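Local structure of beta-phosphoglucomutase (3DV9) at residues V195-N209 with E221-F233. The protein is a putative beta-phosphoglucomutase of the haloacid dehalogenase-like family, binds magnesium and probably interconverts beta-glucose 1-phosphate and glucose 6-phosphate. Numbering follows the deposited sequence.
Sequences VQAGVAAGIFTIAVN and EGANLLFHSMPDF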
# COMPACT_ATOMS: atom_id res chain seq x y z
N VAL A 195 -1.89 -5.53 -2.79
CA VAL A 195 -2.00 -5.90 -4.20
C VAL A 195 -3.43 -6.41 -4.43
O VAL A 195 -4.08 -6.03 -5.39
CB VAL A 195 -0.96 -6.94 -4.62
CG1 VAL A 195 -1.24 -7.41 -6.03
CG2 VAL A 195 0.45 -6.27 -4.56
N GLN A 196 -3.89 -7.29 -3.54
CA GLN A 196 -5.24 -7.87 -3.68
C GLN A 196 -6.32 -6.78 -3.75
O GLN A 196 -7.26 -6.87 -4.57
CB GLN A 196 -5.50 -8.82 -2.50
CG GLN A 196 -6.79 -9.58 -2.68
CD GLN A 196 -7.05 -10.57 -1.57
OE1 GLN A 196 -6.12 -11.02 -0.88
NE2 GLN A 196 -8.31 -10.89 -1.37
N ALA A 197 -6.19 -5.78 -2.87
CA ALA A 197 -7.14 -4.63 -2.80
C ALA A 197 -7.12 -3.83 -4.12
O ALA A 197 -8.20 -3.48 -4.64
CB ALA A 197 -6.80 -3.72 -1.63
N GLY A 198 -5.92 -3.53 -4.63
CA GLY A 198 -5.79 -2.75 -5.88
C GLY A 198 -6.43 -3.52 -7.04
O GLY A 198 -7.15 -2.96 -7.85
N VAL A 199 -6.15 -4.83 -7.10
CA VAL A 199 -6.65 -5.67 -8.18
C VAL A 199 -8.19 -5.75 -8.07
O VAL A 199 -8.94 -5.62 -9.09
CB VAL A 199 -5.98 -7.04 -8.12
CG1 VAL A 199 -6.64 -8.02 -9.08
CG2 VAL A 199 -4.54 -6.88 -8.49
N ALA A 200 -8.67 -5.90 -6.83
CA ALA A 200 -10.13 -5.98 -6.58
C ALA A 200 -10.82 -4.66 -6.93
O ALA A 200 -12.01 -4.65 -7.23
CB ALA A 200 -10.45 -6.36 -5.09
N ALA A 201 -10.09 -3.54 -6.80
CA ALA A 201 -10.62 -2.23 -7.18
C ALA A 201 -10.62 -1.98 -8.70
O ALA A 201 -11.15 -0.97 -9.16
CB ALA A 201 -9.84 -1.11 -6.49
N GLY A 202 -10.05 -2.92 -9.44
CA GLY A 202 -9.95 -2.89 -10.90
C GLY A 202 -9.01 -1.86 -11.48
O GLY A 202 -9.18 -1.45 -12.64
N ILE A 203 -7.96 -1.52 -10.71
CA ILE A 203 -6.94 -0.54 -11.14
C ILE A 203 -5.67 -1.32 -11.43
O ILE A 203 -5.35 -2.27 -10.72
CB ILE A 203 -6.61 0.47 -10.01
CG1 ILE A 203 -7.92 1.10 -9.44
CG2 ILE A 203 -5.52 1.52 -10.46
CD1 ILE A 203 -7.72 1.76 -8.06
N PHE A 204 -4.98 -0.91 -12.48
CA PHE A 204 -3.71 -1.49 -12.87
C PHE A 204 -2.78 -1.39 -11.65
O PHE A 204 -2.57 -0.32 -11.11
CB PHE A 204 -3.16 -0.77 -14.11
CG PHE A 204 -1.90 -1.40 -14.64
CD1 PHE A 204 -1.96 -2.26 -15.76
CD2 PHE A 204 -0.64 -1.07 -14.09
CE1 PHE A 204 -0.82 -2.86 -16.27
CE2 PHE A 204 0.52 -1.66 -14.63
CZ PHE A 204 0.43 -2.53 -15.73
N THR A 205 -2.30 -2.55 -11.21
CA THR A 205 -1.64 -2.65 -9.91
C THR A 205 -0.19 -3.06 -10.08
O THR A 205 0.09 -4.12 -10.68
CB THR A 205 -2.45 -3.55 -8.89
OG1 THR A 205 -3.70 -2.91 -8.59
CG2 THR A 205 -1.65 -3.77 -7.56
N ILE A 206 0.72 -2.25 -9.54
CA ILE A 206 2.16 -2.52 -9.63
C ILE A 206 2.67 -2.92 -8.26
O ILE A 206 2.55 -2.17 -7.26
CB ILE A 206 2.94 -1.29 -10.19
CG1 ILE A 206 2.54 -0.99 -11.64
CG2 ILE A 206 4.51 -1.49 -10.01
CD1 ILE A 206 2.98 0.42 -12.05
N ALA A 207 3.27 -4.12 -8.18
CA ALA A 207 3.93 -4.53 -6.95
C ALA A 207 5.39 -4.09 -6.96
O ALA A 207 6.08 -4.17 -7.97
CB ALA A 207 3.89 -6.06 -6.74
N VAL A 208 5.85 -3.63 -5.81
CA VAL A 208 7.27 -3.30 -5.62
C VAL A 208 7.66 -4.05 -4.36
O VAL A 208 7.15 -3.75 -3.24
CB VAL A 208 7.48 -1.76 -5.43
CG1 VAL A 208 8.98 -1.44 -5.22
CG2 VAL A 208 6.87 -0.91 -6.58
N ASN A 209 8.53 -5.04 -4.52
CA ASN A 209 8.86 -5.93 -3.40
C ASN A 209 9.95 -5.31 -2.53
O ASN A 209 11.13 -5.46 -2.83
CB ASN A 209 9.23 -7.35 -3.86
CG ASN A 209 9.24 -8.31 -2.70
OD1 ASN A 209 9.14 -7.88 -1.55
ND2 ASN A 209 9.34 -9.61 -2.99
N GLU A 221 -1.35 -12.50 -6.16
CA GLU A 221 -2.50 -11.65 -5.89
C GLU A 221 -2.93 -10.84 -7.12
O GLU A 221 -3.82 -9.98 -7.03
CB GLU A 221 -2.21 -10.75 -4.67
CG GLU A 221 -2.00 -11.54 -3.38
CD GLU A 221 -3.17 -12.46 -3.03
OE1 GLU A 221 -4.33 -12.16 -3.41
OE2 GLU A 221 -2.90 -13.50 -2.38
N GLY A 222 -2.28 -11.12 -8.26
CA GLY A 222 -2.69 -10.57 -9.57
C GLY A 222 -1.98 -9.26 -9.93
O GLY A 222 -2.47 -8.52 -10.75
N ALA A 223 -0.81 -8.98 -9.36
CA ALA A 223 -0.09 -7.72 -9.71
C ALA A 223 0.12 -7.71 -11.21
O ALA A 223 0.51 -8.75 -11.83
CB ALA A 223 1.29 -7.66 -9.05
N ASN A 224 -0.11 -6.56 -11.81
CA ASN A 224 0.05 -6.46 -13.27
C ASN A 224 1.50 -6.35 -13.70
O ASN A 224 1.87 -6.80 -14.79
CB ASN A 224 -0.79 -5.33 -13.85
CG ASN A 224 -2.26 -5.51 -13.55
OD1 ASN A 224 -2.76 -5.01 -12.54
ND2 ASN A 224 -2.96 -6.27 -14.40
N LEU A 225 2.31 -5.76 -12.84
CA LEU A 225 3.75 -5.69 -13.02
C LEU A 225 4.40 -5.78 -11.64
O LEU A 225 3.79 -5.46 -10.60
CB LEU A 225 4.15 -4.37 -13.69
CG LEU A 225 3.92 -4.10 -15.18
CD1 LEU A 225 4.36 -2.65 -15.50
CD2 LEU A 225 4.69 -5.11 -16.03
N LEU A 226 5.66 -6.21 -11.62
CA LEU A 226 6.42 -6.27 -10.38
C LEU A 226 7.78 -5.64 -10.59
O LEU A 226 8.49 -5.97 -11.58
CB LEU A 226 6.60 -7.73 -9.89
CG LEU A 226 7.26 -7.83 -8.49
CD1 LEU A 226 6.65 -9.00 -7.73
CD2 LEU A 226 8.74 -7.98 -8.69
N PHE A 227 8.15 -4.75 -9.68
CA PHE A 227 9.57 -4.25 -9.61
C PHE A 227 10.24 -4.71 -8.33
O PHE A 227 9.60 -4.96 -7.32
CB PHE A 227 9.61 -2.74 -9.72
CG PHE A 227 9.05 -2.23 -11.02
CD1 PHE A 227 9.86 -2.15 -12.15
CD2 PHE A 227 7.71 -1.87 -11.13
CE1 PHE A 227 9.37 -1.73 -13.37
CE2 PHE A 227 7.20 -1.44 -12.34
CZ PHE A 227 8.02 -1.38 -13.49
N HIS A 228 11.56 -4.78 -8.38
CA HIS A 228 12.31 -5.40 -7.29
C HIS A 228 12.62 -4.44 -6.13
O HIS A 228 13.11 -4.86 -5.09
CB HIS A 228 13.56 -6.04 -7.88
CG HIS A 228 13.23 -7.15 -8.84
ND1 HIS A 228 12.56 -8.30 -8.46
CD2 HIS A 228 13.37 -7.24 -10.19
CE1 HIS A 228 12.37 -9.07 -9.51
NE2 HIS A 228 12.86 -8.46 -10.58
N SER A 229 12.40 -3.14 -6.35
CA SER A 229 12.74 -2.11 -5.36
C SER A 229 12.13 -0.78 -5.81
O SER A 229 11.82 -0.60 -7.00
CB SER A 229 14.28 -1.91 -5.26
OG SER A 229 14.80 -1.33 -6.46
N MSE A 230 12.09 0.19 -4.90
CA MSE A 230 11.59 1.51 -5.31
C MSE A 230 12.59 2.20 -6.27
O MSE A 230 12.18 2.88 -7.19
CB MSE A 230 11.23 2.38 -4.10
CG MSE A 230 9.90 2.05 -3.46
SE MSE A 230 8.39 2.24 -4.66
CE MSE A 230 8.14 4.14 -4.62
N PRO A 231 13.92 2.05 -6.04
CA PRO A 231 14.78 2.58 -7.12
C PRO A 231 14.52 1.97 -8.52
O PRO A 231 14.60 2.69 -9.53
CB PRO A 231 16.19 2.21 -6.62
CG PRO A 231 16.04 2.30 -5.07
CD PRO A 231 14.70 1.62 -4.85
N ASP A 232 14.20 0.68 -8.58
CA ASP A 232 13.86 -0.03 -9.83
C ASP A 232 12.62 0.63 -10.46
O ASP A 232 12.59 0.96 -11.65
CB ASP A 232 13.64 -1.55 -9.51
CG ASP A 232 13.58 -2.45 -10.76
OD1 ASP A 232 14.15 -2.06 -11.80
OD2 ASP A 232 12.98 -3.59 -10.71
N PHE A 233 11.61 0.83 -9.62
CA PHE A 233 10.36 1.47 -10.07
C PHE A 233 10.65 2.89 -10.62
O PHE A 233 10.27 3.24 -11.74
CB PHE A 233 9.34 1.50 -8.93
CG PHE A 233 8.10 2.24 -9.27
CD1 PHE A 233 7.33 1.87 -10.36
CD2 PHE A 233 7.77 3.39 -8.54
CE1 PHE A 233 6.15 2.59 -10.69
CE2 PHE A 233 6.60 4.12 -8.85
CZ PHE A 233 5.80 3.74 -9.95
O HOH W 1 -5.41 -4.99 -11.75
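V195, on helix 192-200, sets CG1 against A223 CB at 3.9 Å and against E221 CB. A chi1 of 173° turns that methyl away from the backbone N and onto residues 221-223. V199 CG2 lies against the carbonyl oxygens of E221 and G222. A water joins I203 O to N224 OD1. N224 CB sits over one face of the F204 ring, 3.6 Å from its centroid, a CH-pi contact, and the amide is stacked 19° from the ring plane. L225 CD1 meets the ring edge. With an alanine in place of F204, N224 CB would probably lose the ring face beneath it, and a gap would open beside L225. T205 N donates to N224 OD1 (2.8 Å, 168°), and N224 N donates to T205 O (2.7 Å). I206 CG2 touches the F227 ring edge, 3.4 Å from CD2. A207 N donates to L225 O, and A207 O accepts from F227 N. V208 CG1 packs on selenomethionine M230 SE at 3.8 Å. N209 N donates to F227 O. Strand 225-227 is the outermost on this side of the Rossmann-like HAD sheet and pairs in parallel with 204-208. A beta-alpha-beta crossover through helix 215-219 joins the two. N224 satisfies both T205 N and T205 O, so the ladder's hydrogen bonding begins before L225, while I206, V208, F227, M230 and F233 pack together on one sheet face.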